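Local coordinates for ChrR-like cupin domain-containing protein (Ralstonia eutropha, PDB 3CJX) that is of unknown function but has a cupin-like fold, with a histidine-bearing pocket that may bind a metal or a small ligand, as in other cupins, at residues Thr64-Thr69 / Tyr89-Gly94; Met44-Ser49 / Val112-Ser117; Leu56-His61 / Gly95-Phe100; Gly72-Thr77 / Gly108-Ile113. One frame throughout, in Å; residues are numbered along the deposited sequence. Where two conformers were deposited one is given.

Interactions 1 and 2 lie in one six-stranded sheet, where strand 110-117 separates 65-71 from 43-50; their centres are about 10 Å apart. Interaction 3 joins two strands of the other sheet, its centre about 12 Å from that of interaction 1 and about 15 Å from that of interaction 2. Interaction 4 bridges the two sheets at strands 73-76 and 110-117, and shares V112 and I113 with interaction 2. Along the chain, interaction 1 is nested inside interaction 3 and both inside interaction 2, whereas interaction 4 crosses 1 and 3. Interactions 1 and 2 lie in one wall of the cupin-like barrel, 3 in the other, 4 between; E92 of 1 bonds H98 of 3.

Interaction 1: residues Thr64-Thr69 / Tyr89-Gly94; sequences TVHMYT and YLYEPG
The H66 imidazole packs against two tyrosines of 89-94, Y91 and Y89. Y91 turns its ring edge toward the imidazole face in an offset edge-to-face pair, centroids 5.5 Å apart and planes at 65°. Y89 lies alongside H66, and its hydroxyl reaches the imidazole edge: H66 ND1 and Y89 OH are 2.8 Å apart in a hydrogen bond whose donor could be either. H66, Y89 and Y91 lie on the same face of the sheet; there the tyrosines' CG opposite the backbone N (chi1 near 163°) leans their rings toward the imidazole. The far end of the Y91 ring meets T64, whose CG2 is 3.6 Å from Y91 OH.

Strands 65-69 and 89-92 run antiparallel in the first sheet of the cupin jelly roll, with 88-92 as its edge strand in this chain. V65 pairs with E92 and M67 with L90 through two backbone bonds each; V65 N to E92 O is 2.9 Å. Behind them, the other face turns toward the barrel interior. There the E92 carboxylate lies alongside V65, OE1 3.8 Å from V65 CB, and OE2 bonds H98 ND1; selenomethionine M67 lies near a bound glycerol, probably from the crystallisation liquor.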
loop_
_atom_site.group_PDB
_atom_site.type_symbol
_atom_site.label_atom_id
_atom_site.label_comp_id
_atom_site.label_asym_id
_atom_site.label_seq_id
_atom_site.Cartn_x
_atom_site.Cartn_y
_atom_site.Cartn_z
ATOM N N THR A 64 -4.815 -6.922 9.893
ATOM C CA THR A 64 -3.377 -7.226 9.865
ATOM C C THR A 64 -2.627 -6.602 8.702
ATOM O O THR A 64 -3.225 -6.222 7.711
ATOM C CB THR A 64 -3.078 -8.750 9.821
ATOM O OG1 THR A 64 -3.526 -9.298 8.581
ATOM C CG2 THR A 64 -3.729 -9.491 11.002
ATOM N N VAL A 65 -1.317 -6.458 8.866
ATOM C CA VAL A 65 -0.426 -5.987 7.791
ATOM C C VAL A 65 0.760 -6.922 7.694
ATOM O O VAL A 65 1.443 -7.170 8.690
ATOM C CB VAL A 65 0.180 -4.597 8.014
ATOM C CG1 VAL A 65 1.096 -4.258 6.860
ATOM C CG2 VAL A 65 -0.896 -3.524 8.157
ATOM N N HIS A 66 0.960 -7.465 6.498
ATOM C CA HIS A 66 2.112 -8.316 6.161
ATOM C C HIS A 66 2.969 -7.520 5.189
ATOM O O HIS A 66 2.521 -7.146 4.114
ATOM C CB HIS A 66 1.684 -9.606 5.490
ATOM C CG HIS A 66 0.916 -10.518 6.377
ATOM N ND1 HIS A 66 1.527 -11.475 7.151
ATOM C CD2 HIS A 66 -0.412 -10.645 6.593
ATOM C CE1 HIS A 66 0.607 -12.141 7.828
ATOM N NE2 HIS A 66 -0.579 -11.663 7.500
HETATM N N MSE A 67 4.208 -7.267 5.563
HETATM C CA MSE A 67 5.062 -6.443 4.721
HETATM C C MSE A 67 6.466 -6.981 4.571
HETATM O O MSE A 67 7.102 -7.357 5.550
HETATM C CB MSE A 67 5.076 -5.022 5.264
HETATM C CG MSE A 67 6.072 -4.096 4.613
HETATM SE SE MSE A 67 5.343 -2.327 4.419
HETATM C CE MSE A 67 4.299 -2.305 6.089
ATOM N N TYR A 68 6.914 -7.000 3.314
ATOM C CA TYR A 68 8.229 -7.449 2.954
ATOM C C TYR A 68 8.957 -6.340 2.228
ATOM O O TYR A 68 8.474 -5.816 1.205
ATOM C CB TYR A 68 8.147 -8.674 2.051
ATOM C CG TYR A 68 9.493 -9.266 1.665
ATOM C CD1 TYR A 68 10.160 -10.135 2.523
ATOM C CD2 TYR A 68 10.068 -8.984 0.432
ATOM C CE1 TYR A 68 11.368 -10.697 2.173
ATOM C CE2 TYR A 68 11.277 -9.539 0.065
ATOM C CZ TYR A 68 11.932 -10.386 0.940
ATOM O OH TYR A 68 13.135 -10.941 0.581
ATOM N N THR A 69 10.127 -6.008 2.760
ATOM C CA THR A 69 10.972 -4.993 2.175
ATOM C C THR A 69 11.922 -5.638 1.195
ATOM O O THR A 69 12.743 -6.473 1.566
ATOM C CB THR A 69 11.782 -4.297 3.237
ATOM O OG1 THR A 69 10.888 -3.730 4.195
ATOM C CG2 THR A 69 12.653 -3.206 2.615
ATOM N N TYR A 89 10.916 -8.964 6.860
ATOM C CA TYR A 89 9.474 -9.136 6.924
ATOM C C TYR A 89 8.975 -8.578 8.258
ATOM O O TYR A 89 9.671 -8.596 9.265
ATOM C CB TYR A 89 9.096 -10.604 6.772
ATOM C CG TYR A 89 7.707 -10.942 7.239
ATOM C CD1 TYR A 89 6.610 -10.773 6.417
ATOM C CD2 TYR A 89 7.495 -11.458 8.508
ATOM C CE1 TYR A 89 5.348 -11.091 6.850
ATOM C CE2 TYR A 89 6.235 -11.787 8.945
ATOM C CZ TYR A 89 5.172 -11.601 8.117
ATOM O OH TYR A 89 3.945 -11.910 8.586
ATOM N N LEU A 90 7.763 -8.055 8.230
ATOM C CA LEU A 90 7.091 -7.518 9.400
ATOM C C LEU A 90 5.631 -7.933 9.415
ATOM O O LEU A 90 4.940 -7.793 8.422
ATOM C CB LEU A 90 7.116 -5.989 9.360
ATOM C CG LEU A 90 6.273 -5.295 10.427
ATOM C CD1 LEU A 90 6.968 -5.462 11.767
ATOM C CD2 LEU A 90 6.078 -3.839 10.076
ATOM N N TYR A 91 5.176 -8.427 10.554
ATOM C CA TYR A 91 3.765 -8.705 10.783
ATOM C C TYR A 91 3.315 -7.640 11.759
ATOM O O TYR A 91 3.938 -7.455 12.803
ATOM C CB TYR A 91 3.539 -10.066 11.403
ATOM C CG TYR A 91 2.155 -10.233 11.993
ATOM C CD1 TYR A 91 1.094 -10.682 11.221
ATOM C CD2 TYR A 91 1.918 -9.958 13.331
ATOM C CE1 TYR A 91 -0.177 -10.844 11.769
ATOM C CE2 TYR A 91 0.658 -10.106 13.886
ATOM C CZ TYR A 91 -0.394 -10.553 13.106
ATOM O OH TYR A 91 -1.649 -10.703 13.696
ATOM N N GLU A 92 2.250 -6.925 11.420
ATOM C CA GLU A 92 1.711 -5.896 12.300
ATOM C C GLU A 92 0.249 -6.306 12.579
ATOM O O GLU A 92 -0.524 -6.505 11.643
ATOM C CB GLU A 92 1.752 -4.567 11.568
ATOM C CG GLU A 92 2.246 -3.392 12.381
ATOM C CD GLU A 92 2.024 -2.063 11.630
ATOM O OE1 GLU A 92 1.914 -2.111 10.371
ATOM O OE2 GLU A 92 1.951 -0.983 12.285
ATOM N N PRO A 93 -0.127 -6.483 13.846
ATOM C CA PRO A 93 -1.516 -6.897 14.036
ATOM C C PRO A 93 -2.502 -5.746 13.959
ATOM O O PRO A 93 -2.112 -4.579 13.920
ATOM C CB PRO A 93 -1.508 -7.474 15.455
ATOM C CG PRO A 93 -0.454 -6.712 16.155
ATOM C CD PRO A 93 0.594 -6.374 15.126
ATOM N N GLY A 94 -3.780 -6.092 13.923
ATOM C CA GLY A 94 -4.839 -5.106 13.982
ATOM C C GLY A 94 -4.769 -4.495 15.377
ATOM O O GLY A 94 -4.348 -5.156 16.335
#

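Interaction 2: residues Met44-Ser49 / Val112-Ser117; sequences MVMRAS and VIFMLS
M44-S49 and V112-S117 are antiparallel strands whose axes approach to 4.8 Å, their directions 152° apart. The hydrogen-bonded pairs M44 with L116, M46 with F114 and A48 with V112 each exchange two backbone bonds, as in F114 N to M46 O at 3.0 Å; V45 with M115 and R47 with I113 are the non-hydrogen-bonded pairs between them.

On the inward face the F114 ring crosses the side chain of selenomethionine M46. CB of M46 makes an off-centre CH-pi contact, 4.2 Å from the F114 ring centroid, and M46 CG lies 3.8 Å from F114 CZ. The phenyl reaches this place because F114 CG stands between the backbone N and the carbonyl carbon (chi1 65°). A48 CB touches the rim of the same ring, 4.1 Å from F114 CE2, and also packs on V112 CG2 at 3.7 Å.

On the outward face R47 bends at its second and third torsions, so that CD passes across I113 and the guanidinium returns to the backbone. R47 NH1 donates to V112 O over 3.2 Å, with the oxygen in the guanidinium plane but the nitrogen well above the carbonyl plane. A48 N reaches V112 O from the opposite face of that plane, so two donors grip one oxygen. R47 NH1 also forms a salt bridge with E111, which anchors the arginine head.

Paired central strands of this kind, apolar on the inner face, form one wall of the jelly-roll barrel characteristic of cupins.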
loop_
_atom_site.group_PDB
_atom_site.type_symbol
_atom_site.label_atom_id
_atom_site.label_comp_id
_atom_site.label_asym_id
_atom_site.label_seq_id
_atom_site.Cartn_x
_atom_site.Cartn_y
_atom_site.Cartn_z
HETATM N N MSE A 44 -5.990 -5.411 0.361
HETATM C CA MSE A 44 -5.227 -4.904 -0.776
HETATM C C MSE A 44 -3.839 -5.478 -0.739
HETATM O O MSE A 44 -3.219 -5.486 0.317
HETATM C CB MSE A 44 -5.018 -3.397 -0.771
HETATM C CG MSE A 44 -5.946 -2.592 0.020
HETATM SE SE MSE A 44 -5.440 -0.715 -0.156
HETATM C CE MSE A 44 -4.903 -0.397 1.686
ATOM N N VAL A 45 -3.351 -5.927 -1.889
ATOM C CA VAL A 45 -1.995 -6.405 -2.013
ATOM C C VAL A 45 -1.349 -5.424 -2.983
ATOM O O VAL A 45 -1.790 -5.317 -4.119
ATOM C CB VAL A 45 -1.949 -7.852 -2.516
ATOM C CG1 VAL A 45 -0.491 -8.354 -2.588
ATOM C CG2 VAL A 45 -2.797 -8.736 -1.623
HETATM N N MSE A 46 -0.342 -4.683 -2.524
HETATM C CA MSE A 46 0.295 -3.650 -3.344
HETATM C C MSE A 46 1.814 -3.674 -3.291
HETATM O O MSE A 46 2.411 -4.203 -2.366
HETATM C CB MSE A 46 -0.060 -2.268 -2.798
HETATM C CG MSE A 46 -1.494 -2.014 -2.348
HETATM SE SE MSE A 46 -2.728 -1.767 -3.811
HETATM C CE MSE A 46 -3.451 -3.500 -4.102
ATOM N N ARG A 47 2.421 -3.047 -4.280
ATOM C CA ARG A 47 3.850 -2.788 -4.312
ATOM C C ARG A 47 3.945 -1.293 -4.125
ATOM O O ARG A 47 3.237 -0.555 -4.824
ATOM C CB ARG A 47 4.448 -3.146 -5.665
ATOM C CG ARG A 47 4.908 -4.551 -5.791
ATOM C CD ARG A 47 6.345 -4.809 -5.358
ATOM N NE ARG A 47 7.368 -4.167 -6.181
ATOM C CZ ARG A 47 8.081 -3.089 -5.856
ATOM N NH1 ARG A 47 7.921 -2.468 -4.694
ATOM N NH2 ARG A 47 8.995 -2.629 -6.704
ATOM N N ALA A 48 4.771 -0.843 -3.175
ATOM C CA ALA A 48 4.995 0.595 -2.955
ATOM C C ALA A 48 6.468 0.925 -3.204
ATOM O O ALA A 48 7.341 0.085 -3.000
ATOM C CB ALA A 48 4.586 1.005 -1.548
ATOM N N SER A 49 6.728 2.138 -3.682
ATOM C CA SER A 49 8.085 2.626 -3.930
ATOM C C SER A 49 8.196 3.980 -3.229
ATOM O O SER A 49 7.590 4.961 -3.645
ATOM C CB SER A 49 8.378 2.745 -5.422
ATOM O OG SER A 49 9.734 3.080 -5.638
ATOM N N VAL A 112 8.689 -1.957 -1.233
ATOM C CA VAL A 112 8.022 -2.963 -0.390
ATOM C C VAL A 112 6.852 -3.637 -1.088
ATOM O O VAL A 112 6.313 -3.129 -2.066
ATOM C CB VAL A 112 7.502 -2.361 0.919
ATOM C CG1 VAL A 112 8.619 -1.635 1.665
ATOM C CG2 VAL A 112 6.375 -1.416 0.628
ATOM N N ILE A 113 6.494 -4.813 -0.613
ATOM C CA ILE A 113 5.275 -5.460 -1.080
ATOM C C ILE A 113 4.502 -5.726 0.192
ATOM O O ILE A 113 5.053 -6.228 1.164
ATOM C CB ILE A 113 5.503 -6.772 -1.881
ATOM C CG1 ILE A 113 4.162 -7.304 -2.389
ATOM C CG2 ILE A 113 6.205 -7.853 -1.038
ATOM C CD1 ILE A 113 4.287 -8.538 -3.240
ATOM N N PHE A 114 3.244 -5.346 0.228
ATOM C CA PHE A 114 2.486 -5.611 1.429
ATOM C C PHE A 114 1.089 -6.052 1.171
ATOM O O PHE A 114 0.526 -5.805 0.111
ATOM C CB PHE A 114 2.454 -4.400 2.355
ATOM C CG PHE A 114 1.742 -3.220 1.788
ATOM C CD1 PHE A 114 0.370 -3.065 1.969
ATOM C CD2 PHE A 114 2.442 -2.257 1.093
ATOM C CE1 PHE A 114 -0.297 -1.978 1.436
ATOM C CE2 PHE A 114 1.798 -1.155 0.571
ATOM C CZ PHE A 114 0.418 -1.015 0.741
HETATM N N MSE A 115 0.559 -6.744 2.165
HETATM C CA MSE A 115 -0.800 -7.215 2.151
HETATM C C MSE A 115 -1.509 -6.540 3.345
HETATM O O MSE A 115 -1.257 -6.920 4.487
HETATM C CB MSE A 115 -0.807 -8.756 2.244
HETATM C CG MSE A 115 -0.059 -9.526 1.088
HETATM SE SE MSE A 115 1.789 -10.297 1.278
HETATM C CE MSE A 115 3.002 -8.832 1.536
ATOM N N LEU A 116 -2.367 -5.554 3.078
ATOM C CA LEU A 116 -3.083 -4.826 4.133
ATOM C C LEU A 116 -4.539 -5.224 4.222
ATOM O O LEU A 116 -5.286 -5.055 3.271
ATOM C CB LEU A 116 -3.015 -3.311 3.878
ATOM C CG LEU A 116 -3.783 -2.361 4.821
ATOM C CD1 LEU A 116 -3.265 -2.399 6.243
ATOM C CD2 LEU A 116 -3.699 -0.945 4.300
ATOM N N SER A 117 -4.940 -5.729 5.375
ATOM C CA SER A 117 -6.334 -6.075 5.613
ATOM C C SER A 117 -6.969 -4.988 6.437
ATOM O O SER A 117 -6.316 -4.343 7.260
ATOM C CB SER A 117 -6.482 -7.400 6.346
ATOM O OG SER A 117 -6.070 -8.442 5.493
#

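Interaction 3: residues Leu56-His61 / Gly95-Phe100; sequences LPLHFH and GSIHQF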
loop_
_atom_site.group_PDB
_atom_site.type_symbol
_atom_site.label_atom_id
_atom_site.label_comp_id
_atom_site.label_asym_id
_atom_site.label_seq_id
_atom_site.Cartn_x
_atom_site.Cartn_y
_atom_site.Cartn_z
ATOM N N LEU A 56 5.293 9.590 7.030
ATOM C CA LEU A 56 3.860 9.533 6.779
ATOM C C LEU A 56 3.087 9.802 8.058
ATOM O O LEU A 56 3.671 9.863 9.141
ATOM C CB LEU A 56 3.483 8.173 6.192
ATOM C CG LEU A 56 4.147 7.853 4.859
ATOM C CD1 LEU A 56 3.814 6.423 4.491
ATOM C CD2 LEU A 56 3.727 8.851 3.779
ATOM N N PRO A 57 1.762 9.995 7.940
ATOM C CA PRO A 57 1.006 10.226 9.149
ATOM C C PRO A 57 0.885 8.937 9.940
ATOM O O PRO A 57 1.238 7.879 9.438
ATOM C CB PRO A 57 -0.367 10.673 8.620
ATOM C CG PRO A 57 -0.193 10.903 7.172
ATOM C CD PRO A 57 0.888 10.022 6.751
ATOM N N LEU A 58 0.416 9.028 11.178
ATOM C CA LEU A 58 0.188 7.832 11.988
ATOM C C LEU A 58 -0.955 7.014 11.367
ATOM O O LEU A 58 -2.003 7.553 11.056
ATOM C CB LEU A 58 -0.166 8.173 13.440
ATOM C CG LEU A 58 0.898 8.569 14.463
ATOM C CD1 LEU A 58 0.221 9.021 15.730
ATOM C CD2 LEU A 58 1.784 7.420 14.791
ATOM N N HIS A 59 -0.729 5.716 11.188
ATOM C CA HIS A 59 -1.722 4.797 10.613
ATOM C C HIS A 59 -2.234 3.828 11.656
ATOM O O HIS A 59 -1.472 2.975 12.097
ATOM C CB HIS A 59 -1.133 3.947 9.461
ATOM C CG HIS A 59 -0.729 4.729 8.242
ATOM N ND1 HIS A 59 -1.547 5.666 7.644
ATOM C CD2 HIS A 59 0.387 4.667 7.476
ATOM C CE1 HIS A 59 -0.934 6.179 6.590
ATOM N NE2 HIS A 59 0.241 5.590 6.467
ATOM N N PHE A 60 -3.500 3.951 12.056
ATOM C CA PHE A 60 -4.124 2.965 12.943
ATOM C C PHE A 60 -4.687 1.857 12.052
ATOM O O PHE A 60 -5.500 2.135 11.172
ATOM C CB PHE A 60 -5.255 3.588 13.761
ATOM C CG PHE A 60 -5.999 2.612 14.602
ATOM C CD1 PHE A 60 -5.546 2.293 15.858
ATOM C CD2 PHE A 60 -7.147 2.009 14.136
ATOM C CE1 PHE A 60 -6.219 1.388 16.643
ATOM C CE2 PHE A 60 -7.826 1.090 14.921
ATOM C CZ PHE A 60 -7.363 0.789 16.180
ATOM N N HIS A 61 -4.261 0.614 12.284
ATOM C CA HIS A 61 -4.703 -0.545 11.476
ATOM C C HIS A 61 -5.882 -1.276 12.094
ATOM O O HIS A 61 -5.827 -1.651 13.255
ATOM C CB HIS A 61 -3.568 -1.552 11.298
ATOM C CG HIS A 61 -2.334 -0.952 10.724
ATOM N ND1 HIS A 61 -2.295 -0.421 9.453
ATOM C CD2 HIS A 61 -1.099 -0.769 11.249
ATOM C CE1 HIS A 61 -1.084 0.053 9.215
ATOM N NE2 HIS A 61 -0.341 -0.138 10.292
ATOM N N GLY A 95 -5.137 -3.220 15.466
ATOM C CA GLY A 95 -5.146 -2.474 16.706
ATOM C C GLY A 95 -3.864 -1.705 16.938
ATOM O O GLY A 95 -3.775 -0.933 17.893
ATOM N N SER A 96 -2.871 -1.896 16.070
ATOM C CA SER A 96 -1.624 -1.190 16.212
ATOM C C SER A 96 -1.662 0.161 15.491
ATOM O O SER A 96 -2.468 0.385 14.591
ATOM C CB SER A 96 -0.457 -2.053 15.725
ATOM O OG SER A 96 -0.508 -2.309 14.330
ATOM N N ILE A 97 -0.804 1.067 15.947
ATOM C CA ILE A 97 -0.685 2.388 15.376
ATOM C C ILE A 97 0.801 2.750 15.365
ATOM O O ILE A 97 1.436 2.778 16.406
ATOM C CB ILE A 97 -1.540 3.425 16.160
ATOM C CG1 ILE A 97 -1.364 4.833 15.572
ATOM C CG2 ILE A 97 -1.197 3.391 17.640
ATOM C CD1 ILE A 97 -2.335 5.858 16.162
ATOM N N HIS A 98 1.363 2.973 14.184
ATOM C CA HIS A 98 2.766 3.361 14.059
ATOM C C HIS A 98 2.897 4.387 12.955
ATOM O O HIS A 98 1.946 4.639 12.230
ATOM C CB HIS A 98 3.664 2.155 13.753
ATOM C CG HIS A 98 3.580 1.068 14.774
ATOM N ND1 HIS A 98 3.006 -0.158 14.510
ATOM C CD2 HIS A 98 3.937 1.044 16.079
ATOM C CE1 HIS A 98 3.040 -0.902 15.601
ATOM N NE2 HIS A 98 3.595 -0.195 16.568
ATOM N N GLN A 99 4.094 4.956 12.833
ATOM C CA GLN A 99 4.398 5.986 11.841
ATOM C C GLN A 99 5.600 5.621 10.959
ATOM O O GLN A 99 6.729 5.553 11.435
ATOM C CB GLN A 99 4.673 7.304 12.555
ATOM C CG GLN A 99 5.091 8.404 11.621
ATOM C CD GLN A 99 5.175 9.739 12.287
ATOM O OE1 GLN A 99 5.779 9.893 13.353
ATOM N NE2 GLN A 99 4.588 10.737 11.640
ATOM N N PHE A 100 5.325 5.459 9.671
ATOM C CA PHE A 100 6.299 5.069 8.657
ATOM C C PHE A 100 7.264 6.222 8.368
ATOM O O PHE A 100 6.848 7.372 8.235
ATOM C CB PHE A 100 5.537 4.667 7.373
ATOM C CG PHE A 100 6.392 4.104 6.277
ATOM C CD1 PHE A 100 6.948 4.936 5.309
ATOM C CD2 PHE A 100 6.593 2.739 6.171
ATOM C CE1 PHE A 100 7.718 4.420 4.284
ATOM C CE2 PHE A 100 7.365 2.206 5.155
ATOM C CZ PHE A 100 7.923 3.034 4.206
#
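The H-x-H of cupin motif 1, here H59 and H61, is joined to a stretch resembling cupin motif 2, which contains H98. Histidines at such positions bind metal in many cupins; whether they do so here is not established. The partners are antiparallel. H59 N donates to H98 O at 3.1 Å and H61 N to S96 O at 2.9 Å, both nearly straight, and G95 N closes the far end by bonding H61 O.

At the other end the long, extended side chain of Q99 reaches over to the backbone of L56: Q99 NE2 bonds L56 O at 2.8 Å, with the oxygen close to the amide plane. With CG opposite the backbone N (chi1 176°), the extended chain stands off its own strand and brings the amide to the carbonyl of L56. L58 crosses this chain at about a right angle, CD2 3.7 Å from Q99 CB. L56 and F100 lie side by side, L56 CD1 3.6 Å from F100 CD1. Opposite the histidines, F60 and I97 also cross nearly perpendicularly, I97 CB meeting the rim of the phenyl ring 4.2 Å from F60 CD1.

ND1 of H59 bonds N122 and ND1 of H61 bonds N120, which limits how the two imidazoles can turn; H61 NE2 makes a weak hydrogen bond to a bound glycerol. Within the sheet, strand 58-61 lies between 97-101 and 120-123, and on its other side 97-101 is flanked by 73-76, whose Y76 stacks on H98.

Interaction 4: residues Gly72-Thr77 / Gly108-Ile113; sequences GCWYYT and GQTEVI
Q109 touches G72 through its carbonyl, Q109 O lying 3.9 Å from G72 CA, while its side chain turns away from 72-77 and its NE2 bonds S49. T110 follows and carries the contact. Its CA comes within 4.0 Å of G72 CA, and its side chain is aimed at the backbone of C73. T110 OG1 lies 3.0 Å from C73 O and is the likely donor of a hydrogen bond to it, although another acceptor is within reach of the same proton. C73 O also accepts from N106.

The methyl branch of T110 takes the other direction. CG2 stands opposite the backbone N, while OG1 lies beside it (chi1 -68°), and this puts the methyl at the rim of the W74 indole, 3.8 Å from W74 CD1. E111 points away from this contact, toward R47 and S49 on the neighbouring strand. V112 returns to the indole: its CG1 approaches W74 NE1 to 3.9 Å, the two side chains crossing at about a right angle. T110 and V112, one on each side of E111, thus hold the pyrrole end of the tryptophan. W74 NE1 bonds T69, and the indole stacks on F100, which fixes its rotation from other directions.

Strands 73-76 and 110-113 are not paired: their axes come no nearer than 7.4 Å and their directions differ by 68°. They belong to different sheets, and T110, V112 and W74, all buried, pack between them, consistent with the interior of a cupin-like beta-barrel.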
loop_
_atom_site.group_PDB
_atom_site.type_symbol
_atom_site.label_atom_id
_atom_site.label_comp_id
_atom_site.label_asym_id
_atom_site.label_seq_id
_atom_site.Cartn_x
_atom_site.Cartn_y
_atom_site.Cartn_z
ATOM N N GLY A 72 16.006 -0.987 0.160
ATOM C CA GLY A 72 15.997 0.307 0.810
ATOM C C GLY A 72 16.025 0.193 2.312
ATOM O O GLY A 72 16.618 -0.728 2.867
ATOM N N CYS A 73 15.389 1.162 2.960
ATOM C CA CYS A 73 15.313 1.201 4.399
ATOM C C CYS A 73 14.130 2.036 4.892
ATOM O O CYS A 73 13.797 3.088 4.318
ATOM C CB CYS A 73 16.606 1.773 4.978
ATOM S SG CYS A 73 16.498 2.052 6.773
ATOM N N TRP A 74 13.487 1.552 5.950
ATOM C CA TRP A 74 12.416 2.293 6.593
ATOM C C TRP A 74 12.258 1.834 8.029
ATOM O O TRP A 74 12.700 0.742 8.397
ATOM C CB TRP A 74 11.107 2.158 5.845
ATOM C CG TRP A 74 10.445 0.808 5.915
ATOM C CD1 TRP A 74 10.552 -0.205 5.007
ATOM C CD2 TRP A 74 9.524 0.352 6.915
ATOM N NE1 TRP A 74 9.782 -1.263 5.395
ATOM C CE2 TRP A 74 9.141 -0.950 6.560
ATOM C CE3 TRP A 74 8.996 0.918 8.078
ATOM C CZ2 TRP A 74 8.241 -1.696 7.314
ATOM C CZ3 TRP A 74 8.103 0.173 8.839
ATOM C CH2 TRP A 74 7.740 -1.122 8.457
ATOM N N TYR A 75 11.652 2.686 8.845
ATOM C CA TYR A 75 11.447 2.373 10.254
ATOM C C TYR A 75 10.243 3.108 10.818
ATOM O O TYR A 75 9.790 4.116 10.272
ATOM C CB TYR A 75 12.680 2.770 11.059
ATOM C CG TYR A 75 12.907 4.263 11.106
ATOM C CD1 TYR A 75 13.574 4.916 10.067
ATOM C CD2 TYR A 75 12.443 5.030 12.177
ATOM C CE1 TYR A 75 13.767 6.281 10.088
ATOM C CE2 TYR A 75 12.618 6.397 12.196
ATOM C CZ TYR A 75 13.291 7.015 11.147
ATOM O OH TYR A 75 13.500 8.377 11.141
ATOM N N TYR A 76 9.730 2.581 11.916
ATOM C CA TYR A 76 8.602 3.185 12.583
ATOM C C TYR A 76 9.199 4.098 13.642
ATOM O O TYR A 76 10.107 3.707 14.369
ATOM C CB TYR A 76 7.650 2.148 13.205
ATOM C CG TYR A 76 6.741 1.381 12.246
ATOM C CD1 TYR A 76 6.022 2.036 11.246
ATOM C CD2 TYR A 76 6.485 0.022 12.433
ATOM C CE1 TYR A 76 5.151 1.344 10.401
ATOM C CE2 TYR A 76 5.596 -0.672 11.609
ATOM C CZ TYR A 76 4.939 -0.006 10.595
ATOM O OH TYR A 76 4.102 -0.703 9.755
ATOM N N THR A 77 8.700 5.326 13.707
ATOM C CA THR A 77 9.164 6.330 14.669
ATOM C C THR A 77 9.424 5.796 16.075
ATOM O O THR A 77 10.391 6.155 16.719
ATOM C CB THR A 77 8.080 7.417 14.831
ATOM O OG1 THR A 77 7.748 7.957 13.548
ATOM C CG2 THR A 77 8.543 8.511 15.768
ATOM N N GLY A 108 18.483 5.682 -2.304
ATOM C CA GLY A 108 17.433 5.514 -3.285
ATOM C C GLY A 108 16.056 5.173 -2.754
ATOM O O GLY A 108 15.689 5.500 -1.623
ATOM N N GLN A 109 15.295 4.500 -3.602
ATOM C CA GLN A 109 13.940 4.159 -3.282
ATOM C C GLN A 109 13.920 2.987 -2.348
ATOM O O GLN A 109 14.807 2.138 -2.385
ATOM C CB GLN A 109 13.168 3.782 -4.548
ATOM C CG GLN A 109 13.015 4.906 -5.551
ATOM C CD GLN A 109 12.142 6.000 -5.046
ATOM O OE1 GLN A 109 12.602 7.101 -4.794
ATOM N NE2 GLN A 109 10.870 5.687 -4.834
ATOM N N THR A 110 12.894 2.953 -1.512
ATOM C CA THR A 110 12.650 1.862 -0.608
ATOM C C THR A 110 11.471 1.151 -1.240
ATOM O O THR A 110 10.413 1.752 -1.442
ATOM C CB THR A 110 12.340 2.380 0.800
ATOM O OG1 THR A 110 13.526 2.981 1.353
ATOM C CG2 THR A 110 11.880 1.261 1.705
ATOM N N GLU A 111 11.663 -0.121 -1.574
ATOM C CA GLU A 111 10.656 -0.924 -2.262
ATOM C C GLU A 111 10.016 -1.978 -1.361
ATOM O O GLU A 111 10.725 -2.841 -0.805
ATOM C CB GLU A 111 11.319 -1.645 -3.450
ATOM C CG GLU A 111 11.975 -0.740 -4.497
ATOM C CD GLU A 111 10.984 0.123 -5.261
ATOM O OE1 GLU A 111 9.770 -0.026 -5.066
ATOM O OE2 GLU A 111 11.415 0.955 -6.079
ATOM N N VAL A 112 8.689 -1.957 -1.233
ATOM C CA VAL A 112 8.022 -2.963 -0.390
ATOM C C VAL A 112 6.852 -3.637 -1.088
ATOM O O VAL A 112 6.313 -3.129 -2.066
ATOM C CB VAL A 112 7.502 -2.361 0.919
ATOM C CG1 VAL A 112 8.619 -1.635 1.665
ATOM C CG2 VAL A 112 6.375 -1.416 0.628
ATOM N N ILE A 113 6.494 -4.813 -0.613
ATOM C CA ILE A 113 5.275 -5.460 -1.080
ATOM C C ILE A 113 4.502 -5.726 0.192
ATOM O O ILE A 113 5.053 -6.228 1.164
ATOM C CB ILE A 113 5.503 -6.772 -1.881
ATOM C CG1 ILE A 113 4.162 -7.304 -2.389
ATOM C CG2 ILE A 113 6.205 -7.853 -1.038
ATOM C CD1 ILE A 113 4.287 -8.538 -3.240
#